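Side-chain contacts in hypothetical methylmalonyl-CoA decarboxylase alpha subunit (Sulfolobus tokodaii, PDB 1X0U), which is of unestablished function but belongs to the carboxyl transferase family, with crotonase-like folds, and assembles from six chains: residues Ile280-Asn283 with Pro288-Met291; Glu293-Ile298 with Gly302-Val307. All blocks are in the same frame, centred on the assembly; numbering follows the deposited sequence.

Interaction 1 (Ile280-Asn283 with Pro288-Met291); sequences IVPN and PYNM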
loop_
_atom_site.group_PDB
_atom_site.type_symbol
_atom_site.label_atom_id
_atom_site.label_comp_id
_atom_site.label_asym_id
_atom_site.label_seq_id
_atom_site.Cartn_x
_atom_site.Cartn_y
_atom_site.Cartn_z
ATOM N N ILE A 280 -16.206 28.685 40.053
ATOM C CA ILE A 280 -15.732 29.706 39.125
ATOM C C ILE A 280 -16.785 30.287 38.183
ATOM O O ILE A 280 -16.864 31.499 38.006
ATOM C CB ILE A 280 -14.581 29.151 38.263
ATOM C CG1 ILE A 280 -13.469 28.623 39.176
ATOM C CG2 ILE A 280 -14.040 30.240 37.343
ATOM C CD1 ILE A 280 -12.379 27.850 38.455
ATOM N N VAL A 281 -17.590 29.428 37.569
ATOM C CA VAL A 281 -18.593 29.898 36.622
ATOM C C VAL A 281 -19.709 30.717 37.263
ATOM O O VAL A 281 -20.465 30.219 38.089
ATOM C CB VAL A 281 -19.203 28.721 35.844
ATOM C CG1 VAL A 281 -20.206 29.236 34.813
ATOM C CG2 VAL A 281 -18.094 27.934 35.167
ATOM N N PRO A 282 -19.827 31.993 36.872
ATOM C CA PRO A 282 -20.842 32.914 37.391
ATOM C C PRO A 282 -22.262 32.388 37.219
ATOM O O PRO A 282 -22.495 31.414 36.497
ATOM C CB PRO A 282 -20.610 34.181 36.572
ATOM C CG PRO A 282 -19.154 34.103 36.222
ATOM C CD PRO A 282 -18.992 32.660 35.858
ATOM N N ASN A 283 -23.203 33.049 37.890
ATOM C CA ASN A 283 -24.614 32.692 37.810
ATOM C C ASN A 283 -25.132 33.143 36.451
ATOM O O ASN A 283 -25.863 32.424 35.778
ATOM C CB ASN A 283 -25.402 33.401 38.912
ATOM C CG ASN A 283 -26.898 33.167 38.801
ATOM O OD1 ASN A 283 -27.498 33.384 37.741
ATOM N ND2 ASN A 283 -27.513 32.726 39.897
ATOM N N PRO A 288 -18.015 37.577 32.905
ATOM C CA PRO A 288 -16.715 36.931 32.699
ATOM C C PRO A 288 -16.105 36.308 33.947
ATOM O O PRO A 288 -16.477 36.627 35.071
ATOM C CB PRO A 288 -15.865 38.069 32.154
ATOM C CG PRO A 288 -16.353 39.225 32.971
ATOM C CD PRO A 288 -17.865 39.044 32.899
ATOM N N TYR A 289 -15.165 35.400 33.731
ATOM C CA TYR A 289 -14.465 34.736 34.824
ATOM C C TYR A 289 -13.146 34.287 34.240
ATOM O O TYR A 289 -12.873 34.556 33.077
ATOM C CB TYR A 289 -15.245 33.518 35.337
ATOM C CG TYR A 289 -15.577 32.528 34.252
ATOM C CD1 TYR A 289 -16.739 32.665 33.492
ATOM C CD2 TYR A 289 -14.708 31.474 33.950
ATOM C CE1 TYR A 289 -17.034 31.780 32.459
ATOM C CE2 TYR A 289 -14.993 30.584 32.914
ATOM C CZ TYR A 289 -16.155 30.744 32.172
ATOM O OH TYR A 289 -16.432 29.884 31.124
ATOM N N ASN A 290 -12.342 33.584 35.029
ATOM C CA ASN A 290 -11.039 33.136 34.562
ATOM C C ASN A 290 -11.035 31.705 34.025
ATOM O O ASN A 290 -10.945 30.749 34.801
ATOM C CB ASN A 290 -10.019 33.261 35.699
ATOM C CG ASN A 290 -8.602 33.049 35.228
ATOM O OD1 ASN A 290 -8.334 33.029 34.026
ATOM N ND2 ASN A 290 -7.683 32.905 36.169
ATOM N N MET A 291 -11.124 31.561 32.702
ATOM C CA MET A 291 -11.125 30.239 32.068
ATOM C C MET A 291 -9.808 29.507 32.322
ATOM O O MET A 291 -9.770 28.271 32.403
ATOM C CB MET A 291 -11.367 30.370 30.554
ATOM C CG MET A 291 -11.288 29.050 29.759
ATOM S SD MET A 291 -12.540 27.792 30.188
ATOM C CE MET A 291 -11.516 26.516 30.847
#
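Y289 lies across I280 and P282, and these three residues bury most of the surface between I280-N283 and P288-M291. P282 meets the ring with its CD and CG carbons: CD sits 3.3 Å from Y289 CD1, while P282 CG is 3.9 Å from the carbonyl oxygen of P288. On the CD2 side of the tyrosine ring, I280 CG2 lies 3.7 Å from Y289 CD2. Both carbons approach the ring obliquely, and both side chains cross the tyrosine at about a right angle. A chi1 of 55° sets Y289 CG between its own backbone N and carbonyl carbon, and from there the ring meets proline with one edge carbon and isoleucine with the other. The beta branch of I280 supplies the touching methyl, CG2, which lies anti to the backbone N; the ring closure of P282 holds CD on its backbone N, beside Y289 CD1. Tyrosine adds a polar end: its OH is hydrogen-bonded to D368 OD2, which satisfies the hydroxyl of a buried side chain. N290 OD1 takes a weak hydrogen bond from R292 N. The two sides of the loop between helices 277-280 and 291-298 thus meet on Y289, and an asparagine N-cap begins the second helix.

Interaction 2 (Glu293-Ile298 with Gly302-Val307); sequences EIIYKI and GEFLEV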
loop_
_atom_site.group_PDB
_atom_site.type_symbol
_atom_site.label_atom_id
_atom_site.label_comp_id
_atom_site.label_asym_id
_atom_site.label_seq_id
_atom_site.Cartn_x
_atom_site.Cartn_y
_atom_site.Cartn_z
ATOM N N GLU A 293 -8.257 29.404 34.974
ATOM C CA GLU A 293 -8.298 28.790 36.289
ATOM C C GLU A 293 -8.896 27.409 36.185
ATOM O O GLU A 293 -8.526 26.501 36.927
ATOM C CB GLU A 293 -9.100 29.651 37.273
ATOM C CG GLU A 293 -9.121 29.076 38.671
ATOM C CD GLU A 293 -7.726 28.834 39.211
ATOM O OE1 GLU A 293 -7.543 27.844 39.952
ATOM O OE2 GLU A 293 -6.812 29.634 38.905
ATOM N N ILE A 294 -9.816 27.241 35.246
ATOM C CA ILE A 294 -10.433 25.946 35.039
ATOM C C ILE A 294 -9.405 24.991 34.437
ATOM O O ILE A 294 -9.336 23.823 34.831
ATOM C CB ILE A 294 -11.662 26.050 34.115
ATOM C CG1 ILE A 294 -12.725 26.941 34.772
ATOM C CG2 ILE A 294 -12.218 24.666 33.842
ATOM C CD1 ILE A 294 -14.004 27.100 33.956
ATOM N N ILE A 295 -8.590 25.477 33.498
ATOM C CA ILE A 295 -7.590 24.590 32.914
ATOM C C ILE A 295 -6.576 24.161 33.980
ATOM O O ILE A 295 -6.295 22.971 34.105
ATOM C CB ILE A 295 -6.819 25.223 31.690
ATOM C CG1 ILE A 295 -5.936 26.372 32.150
ATOM C CG2 ILE A 295 -7.795 25.739 30.632
ATOM C CD1 ILE A 295 -5.230 27.096 31.002
ATOM N N TYR A 296 -6.043 25.106 34.764
ATOM C CA TYR A 296 -5.056 24.736 35.787
ATOM C C TYR A 296 -5.627 23.675 36.719
ATOM O O TYR A 296 -4.915 22.769 37.154
ATOM C CB TYR A 296 -4.610 25.941 36.640
ATOM C CG TYR A 296 -4.124 27.147 35.862
ATOM C CD1 TYR A 296 -3.400 26.996 34.679
ATOM C CD2 TYR A 296 -4.390 28.441 36.311
ATOM C CE1 TYR A 296 -2.956 28.104 33.957
ATOM C CE2 TYR A 296 -3.949 29.558 35.597
ATOM C CZ TYR A 296 -3.235 29.379 34.423
ATOM O OH TYR A 296 -2.803 30.472 33.704
ATOM N N LYS A 297 -6.913 23.798 37.030
ATOM C CA LYS A 297 -7.574 22.846 37.914
ATOM C C LYS A 297 -7.695 21.467 37.285
ATOM O O LYS A 297 -7.702 20.466 37.990
ATOM C CB LYS A 297 -8.983 23.332 38.282
ATOM C CG LYS A 297 -9.162 23.854 39.714
ATOM C CD LYS A 297 -9.185 25.378 39.767
ATOM C CE LYS A 297 -9.939 25.896 41.000
ATOM N NZ LYS A 297 -9.437 25.318 42.287
ATOM N N ILE A 298 -7.793 21.403 35.962
ATOM C CA ILE A 298 -7.943 20.109 35.308
ATOM C C ILE A 298 -6.657 19.356 35.033
ATOM O O ILE A 298 -6.595 18.143 35.215
ATOM C CB ILE A 298 -8.691 20.229 33.960
ATOM C CG1 ILE A 298 -10.103 20.765 34.186
ATOM C CG2 ILE A 298 -8.759 18.851 33.283
ATOM C CD1 ILE A 298 -10.799 21.213 32.927
ATOM N N GLY A 302 -1.360 21.748 37.433
ATOM C CA GLY A 302 -1.750 23.048 36.907
ATOM C C GLY A 302 -0.839 23.670 35.854
ATOM O O GLY A 302 -0.997 24.842 35.538
ATOM N N GLU A 303 0.100 22.908 35.299
ATOM C CA GLU A 303 1.003 23.451 34.286
ATOM C C GLU A 303 0.391 23.564 32.889
ATOM O O GLU A 303 -0.279 22.651 32.407
ATOM C CB GLU A 303 2.299 22.641 34.222
ATOM C CG GLU A 303 3.437 23.234 35.069
ATOM C CD GLU A 303 3.496 24.767 35.004
ATOM O OE1 GLU A 303 2.730 25.433 35.738
ATOM O OE2 GLU A 303 4.297 25.316 34.216
ATOM N N PHE A 304 0.633 24.699 32.244
ATOM C CA PHE A 304 0.083 24.963 30.924
ATOM C C PHE A 304 1.046 25.830 30.111
ATOM O O PHE A 304 1.357 26.960 30.507
ATOM C CB PHE A 304 -1.270 25.672 31.088
ATOM C CG PHE A 304 -1.961 26.015 29.793
ATOM C CD1 PHE A 304 -2.268 25.026 28.862
ATOM C CD2 PHE A 304 -2.369 27.321 29.542
ATOM C CE1 PHE A 304 -2.977 25.333 27.707
ATOM C CE2 PHE A 304 -3.077 27.643 28.395
ATOM C CZ PHE A 304 -3.386 26.647 27.471
ATOM N N LEU A 305 1.523 25.293 28.987
ATOM C CA LEU A 305 2.433 26.031 28.113
ATOM C C LEU A 305 1.509 26.667 27.085
ATOM O O LEU A 305 1.031 26.003 26.151
ATOM C CB LEU A 305 3.439 25.082 27.437
ATOM C CG LEU A 305 4.626 25.740 26.708
ATOM C CD1 LEU A 305 5.496 24.700 26.037
ATOM C CD2 LEU A 305 4.110 26.695 25.674
ATOM N N GLU A 306 1.252 27.958 27.261
ATOM C CA GLU A 306 0.333 28.654 26.378
ATOM C C GLU A 306 0.922 29.200 25.087
ATOM O O GLU A 306 1.876 29.981 25.095
ATOM C CB GLU A 306 -0.373 29.779 27.136
ATOM C CG GLU A 306 -1.552 30.348 26.373
ATOM C CD GLU A 306 -2.453 31.186 27.246
ATOM O OE1 GLU A 306 -2.396 31.029 28.475
ATOM O OE2 GLU A 306 -3.226 31.992 26.711
ATOM N N VAL A 307 0.323 28.773 23.979
ATOM C CA VAL A 307 0.731 29.187 22.641
ATOM C C VAL A 307 -0.030 30.463 22.263
ATOM O O VAL A 307 -1.226 30.580 22.548
ATOM C CB VAL A 307 0.407 28.067 21.608
ATOM C CG1 VAL A 307 0.790 28.501 20.196
ATOM C CG2 VAL A 307 1.145 26.805 21.978
#
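I295 and F304 make the aliphatic-aromatic part of this contact, a CH-pi interaction. The delta methyl of I295 lies over one face of the phenylalanine ring, CD1 being 3.6 Å from the ring centroid and 27° off the ring normal; it leans toward the CD2 side, where I295 CD1 comes to 3.2 Å from F304 CD2. Isoleucine is long enough to reach the ring with this terminal carbon, and phenylalanine offers a flat apolar face to receive it. F304 CG is anti to the backbone N, which carries the ring toward the helix, and the CA of E306 sits over the opposite face. A second apolar touch is looser: F304 CB meets the edge of the Y296 ring, 4.1 Å from Y296 CE1, so the tyrosine lies beside the phenylalanine. The polar part belongs to the backbone. G302 CA approaches the carbonyl oxygen of Y296 at 3.2 Å in a CA-H...O contact whose angle at the hydrogen is 132°. Glycine suits the positive phi (62°), and having no CB it lets its CA come close to that carbonyl. At the exit from helix 291-298 toward strand 305-307, the segment therefore rests on the helix through dispersion and weak C-H contacts, which favour close shape-matching over directional bonding.

Overall arrangement
Interactions 1 and 2 follow each other along the chain, their centres about 15 Å apart and on the same side of the chain's centre. Helix 291-298 joins them: M291, at the end of 288-291, is its first residue, and 293-298 is most of the helix. The two touch directly, for I280 CD1 packs on E293, I294 and K297, and the ring of Y289 on I294. Interaction 1 lies nearer the surface, beside strand 401-406; interaction 2 lies deeper and hands the chain on to strand 305-307, an outermost strand of the second seven-stranded mixed sheet within this chain. Together they trace how the chain enters that sheet, with one helix packed against the loop before it and the segment after it.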